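Local coordinates for protein porin (Rhodobacter blasticus, PDB 3PRN) that forms, as a homotrimer, outer-membrane channels that let small hydrophilic solutes of up to about 0.6 kDa diffuse through passively, at residues Thr219-Tyr227 with Ala239-Ala247. The protein carries 1 engineered substitution. Numbering follows the deposited sequence. Where two conformers were deposited one is given.
Sequences TAGDQVTLY and AYVSDIDRA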
loop_
_atom_site.group_PDB
_atom_site.type_symbol
_atom_site.label_atom_id
_atom_site.label_comp_id
_atom_site.label_asym_id
_atom_site.label_seq_id
_atom_site.Cartn_x
_atom_site.Cartn_y
_atom_site.Cartn_z
ATOM N N THR A 219 -33.953 15.592 -1.069
ATOM C CA THR A 219 -34.768 16.794 -1.214
ATOM C C THR A 219 -34.848 17.268 -2.648
ATOM O O THR A 219 -35.686 18.165 -2.916
ATOM C CB THR A 219 -34.295 18.016 -0.389
ATOM O OG1 THR A 219 -32.997 18.406 -0.888
ATOM C CG2 THR A 219 -34.210 17.645 1.095
ATOM N N ALA A 220 -34.090 16.688 -3.570
ATOM C CA ALA A 220 -34.129 17.190 -4.940
ATOM C C ALA A 220 -35.429 16.806 -5.638
ATOM O O ALA A 220 -35.876 17.510 -6.534
ATOM C CB ALA A 220 -32.914 16.590 -5.707
ATOM N N GLY A 221 -36.047 15.699 -5.227
ATOM C CA GLY A 221 -37.258 15.202 -5.878
ATOM C C GLY A 221 -36.872 14.617 -7.233
ATOM O O GLY A 221 -35.676 14.296 -7.495
ATOM N N ASP A 222 -37.796 14.464 -8.161
ATOM C CA ASP A 222 -37.536 13.949 -9.478
ATOM C C ASP A 222 -36.643 14.885 -10.279
ATOM O O ASP A 222 -36.529 16.090 -10.003
ATOM C CB ASP A 222 -38.824 13.635 -10.230
ATOM C CG ASP A 222 -39.629 12.542 -9.519
ATOM O OD1 ASP A 222 -39.290 12.039 -8.415
ATOM O OD2 ASP A 222 -40.674 12.154 -10.105
ATOM N N GLN A 223 -35.993 14.296 -11.282
ATOM C CA GLN A 223 -34.986 15.066 -12.007
ATOM C C GLN A 223 -34.915 14.647 -13.443
ATOM O O GLN A 223 -35.017 13.486 -13.829
ATOM C CB GLN A 223 -33.637 14.734 -11.264
ATOM C CG GLN A 223 -32.391 15.223 -11.999
ATOM C CD GLN A 223 -31.108 14.965 -11.224
ATOM O OE1 GLN A 223 -31.043 14.181 -10.282
ATOM N NE2 GLN A 223 -30.021 15.646 -11.631
ATOM N N VAL A 224 -34.601 15.610 -14.299
ATOM C CA VAL A 224 -34.436 15.271 -15.712
ATOM C C VAL A 224 -33.163 15.951 -16.181
ATOM O O VAL A 224 -32.891 17.096 -15.812
ATOM C CB VAL A 224 -35.652 15.898 -16.449
ATOM C CG1 VAL A 224 -35.407 15.979 -17.940
ATOM C CG2 VAL A 224 -36.890 15.063 -16.124
ATOM N N THR A 225 -32.375 15.220 -16.957
ATOM C CA THR A 225 -31.121 15.762 -17.481
ATOM C C THR A 225 -31.126 15.485 -18.993
ATOM O O THR A 225 -31.371 14.344 -19.393
ATOM C CB THR A 225 -29.901 15.001 -16.849
ATOM O OG1 THR A 225 -29.949 15.306 -15.451
ATOM C CG2 THR A 225 -28.598 15.458 -17.451
ATOM N N LEU A 226 -30.876 16.543 -19.712
ATOM C CA LEU A 226 -30.753 16.515 -21.161
ATOM C C LEU A 226 -29.312 16.882 -21.497
ATOM O O LEU A 226 -28.774 17.902 -21.056
ATOM C CB LEU A 226 -31.768 17.495 -21.785
ATOM C CG LEU A 226 -31.479 17.808 -23.257
ATOM C CD1 LEU A 226 -31.869 16.587 -24.074
ATOM C CD2 LEU A 226 -32.272 19.058 -23.668
ATOM N N TYR A 227 -28.651 15.990 -22.270
ATOM C CA TYR A 227 -27.259 16.288 -22.595
ATOM C C TYR A 227 -26.909 15.906 -24.017
ATOM O O TYR A 227 -27.624 15.154 -24.680
ATOM C CB TYR A 227 -26.297 15.492 -21.650
ATOM C CG TYR A 227 -26.348 13.992 -21.910
ATOM C CD1 TYR A 227 -27.375 13.257 -21.335
ATOM C CD2 TYR A 227 -25.459 13.315 -22.731
ATOM C CE1 TYR A 227 -27.508 11.895 -21.505
ATOM C CE2 TYR A 227 -25.582 11.942 -22.936
ATOM C CZ TYR A 227 -26.596 11.244 -22.331
ATOM O OH TYR A 227 -26.797 9.875 -22.523
ATOM N N ALA A 239 -22.356 19.309 -23.455
ATOM C CA ALA A 239 -23.264 20.240 -22.786
ATOM C C ALA A 239 -24.359 19.474 -22.073
ATOM O O ALA A 239 -24.667 18.352 -22.438
ATOM C CB ALA A 239 -23.924 21.179 -23.819
ATOM N N TYR A 240 -25.033 20.072 -21.104
ATOM C CA TYR A 240 -26.180 19.484 -20.451
ATOM C C TYR A 240 -27.023 20.577 -19.781
ATOM O O TYR A 240 -26.474 21.646 -19.496
ATOM C CB TYR A 240 -25.854 18.423 -19.360
ATOM C CG TYR A 240 -25.168 18.983 -18.131
ATOM C CD1 TYR A 240 -25.964 19.434 -17.059
ATOM C CD2 TYR A 240 -23.793 19.031 -17.995
ATOM C CE1 TYR A 240 -25.387 19.941 -15.906
ATOM C CE2 TYR A 240 -23.211 19.542 -16.813
ATOM C CZ TYR A 240 -24.001 19.988 -15.786
ATOM O OH TYR A 240 -23.501 20.523 -14.602
ATOM N N VAL A 241 -28.277 20.246 -19.505
ATOM C CA VAL A 241 -29.140 21.113 -18.752
ATOM C C VAL A 241 -29.841 20.126 -17.799
ATOM O O VAL A 241 -30.093 19.006 -18.275
ATOM C CB VAL A 241 -30.220 21.798 -19.618
ATOM C CG1 VAL A 241 -31.030 22.779 -18.795
ATOM C CG2 VAL A 241 -29.573 22.471 -20.822
ATOM N N SER A 242 -30.095 20.522 -16.572
ATOM C CA SER A 242 -30.786 19.582 -15.664
ATOM C C SER A 242 -31.729 20.406 -14.770
ATOM O O SER A 242 -31.362 21.521 -14.383
ATOM C CB SER A 242 -29.783 18.775 -14.814
ATOM O OG SER A 242 -30.347 17.746 -14.017
ATOM N N ASP A 243 -32.855 19.857 -14.450
ATOM C CA ASP A 243 -33.882 20.350 -13.595
ATOM C C ASP A 243 -34.282 19.344 -12.506
ATOM O O ASP A 243 -34.482 18.139 -12.757
ATOM C CB ASP A 243 -35.216 20.677 -14.326
ATOM C CG ASP A 243 -35.004 21.934 -15.154
ATOM O OD1 ASP A 243 -34.778 23.057 -14.558
ATOM O OD2 ASP A 243 -35.010 21.865 -16.435
ATOM N N ILE A 244 -34.449 19.861 -11.298
ATOM C CA ILE A 244 -34.949 19.046 -10.203
ATOM C C ILE A 244 -36.286 19.648 -9.753
ATOM O O ILE A 244 -36.553 20.825 -10.061
ATOM C CB ILE A 244 -33.947 18.943 -9.044
ATOM C CG1 ILE A 244 -33.527 20.304 -8.484
ATOM C CG2 ILE A 244 -32.670 18.207 -9.564
ATOM C CD1 ILE A 244 -32.651 20.248 -7.250
ATOM N N ASP A 245 -37.085 18.900 -9.040
ATOM C CA ASP A 245 -38.341 19.330 -8.482
ATOM C C ASP A 245 -38.204 20.198 -7.232
ATOM O O ASP A 245 -39.246 20.788 -6.857
ATOM C CB ASP A 245 -39.235 18.141 -8.023
ATOM C CG ASP A 245 -39.990 17.544 -9.183
ATOM O OD1 ASP A 245 -40.181 18.168 -10.251
ATOM O OD2 ASP A 245 -40.397 16.352 -9.062
ATOM N N ARG A 246 -37.095 20.256 -6.529
ATOM C CA ARG A 246 -37.042 21.080 -5.318
ATOM C C ARG A 246 -37.519 22.512 -5.607
ATOM O O ARG A 246 -37.116 23.231 -6.513
ATOM C CB ARG A 246 -35.691 21.089 -4.684
ATOM C CG ARG A 246 -35.497 21.629 -3.294
ATOM C CD ARG A 246 -34.002 21.491 -2.925
ATOM N NE ARG A 246 -33.215 22.510 -3.547
ATOM C CZ ARG A 246 -31.971 22.513 -4.038
ATOM N NH1 ARG A 246 -31.249 21.386 -4.033
ATOM N NH2 ARG A 246 -31.494 23.681 -4.546
ATOM N N ALA A 247 -38.371 22.979 -4.674
ATOM C CA ALA A 247 -38.951 24.311 -4.747
ATOM C C ALA A 247 -37.857 25.372 -4.827
ATOM O O ALA A 247 -36.961 25.422 -3.976
ATOM C CB ALA A 247 -39.676 24.612 -3.377
#
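V224 and L226 pair with D243 and V241 as hydrogen-bonded antiparallel pairs, the strand axes 4.7 Å apart and their directions 166° apart. The strands are the two arms of a β-hairpin in the 16-stranded porin barrel. Q223, T225, Y227, Y240, S242 and I244 share the face that looks into the barrel. There G108, D109 and Q111 bond Q223 and T225 and pin the loop between strands 78-83 and 131-138 to the wall, consistent with the constriction loop of porins. V224, L226, V241 and D243 lie on the other face, at the protein surface. The Q223 chain stands out from the inner face, extended, with CG anti to the backbone N (chi1 169°). Its NE2 donates an almost straight bond, in the amide plane, to S242 OG at 3.2 Å. NE2 also bonds D109 O, while OE1 takes N215 ND2 and Q111 N. With an alanine here, S242 OG would probably lose its straight donor and Q111 N its acceptor. S242 OG also meets T225 OG1 at 2.9 Å, and T225 OG1 bonds G108 O. Past the strand ends, D245 N bonds D222 O at 3.0 Å. The D222 and D245 side chains run alongside each other, their like charges near, OD2 to OD2 4.3 Å. D222 N makes a weak bond to D245 OD2. I244 CD1 touches A220 CB at 4.0 Å. It also lies over one face of the R246 guanidinium, near its border, 3.7 Å above the plane.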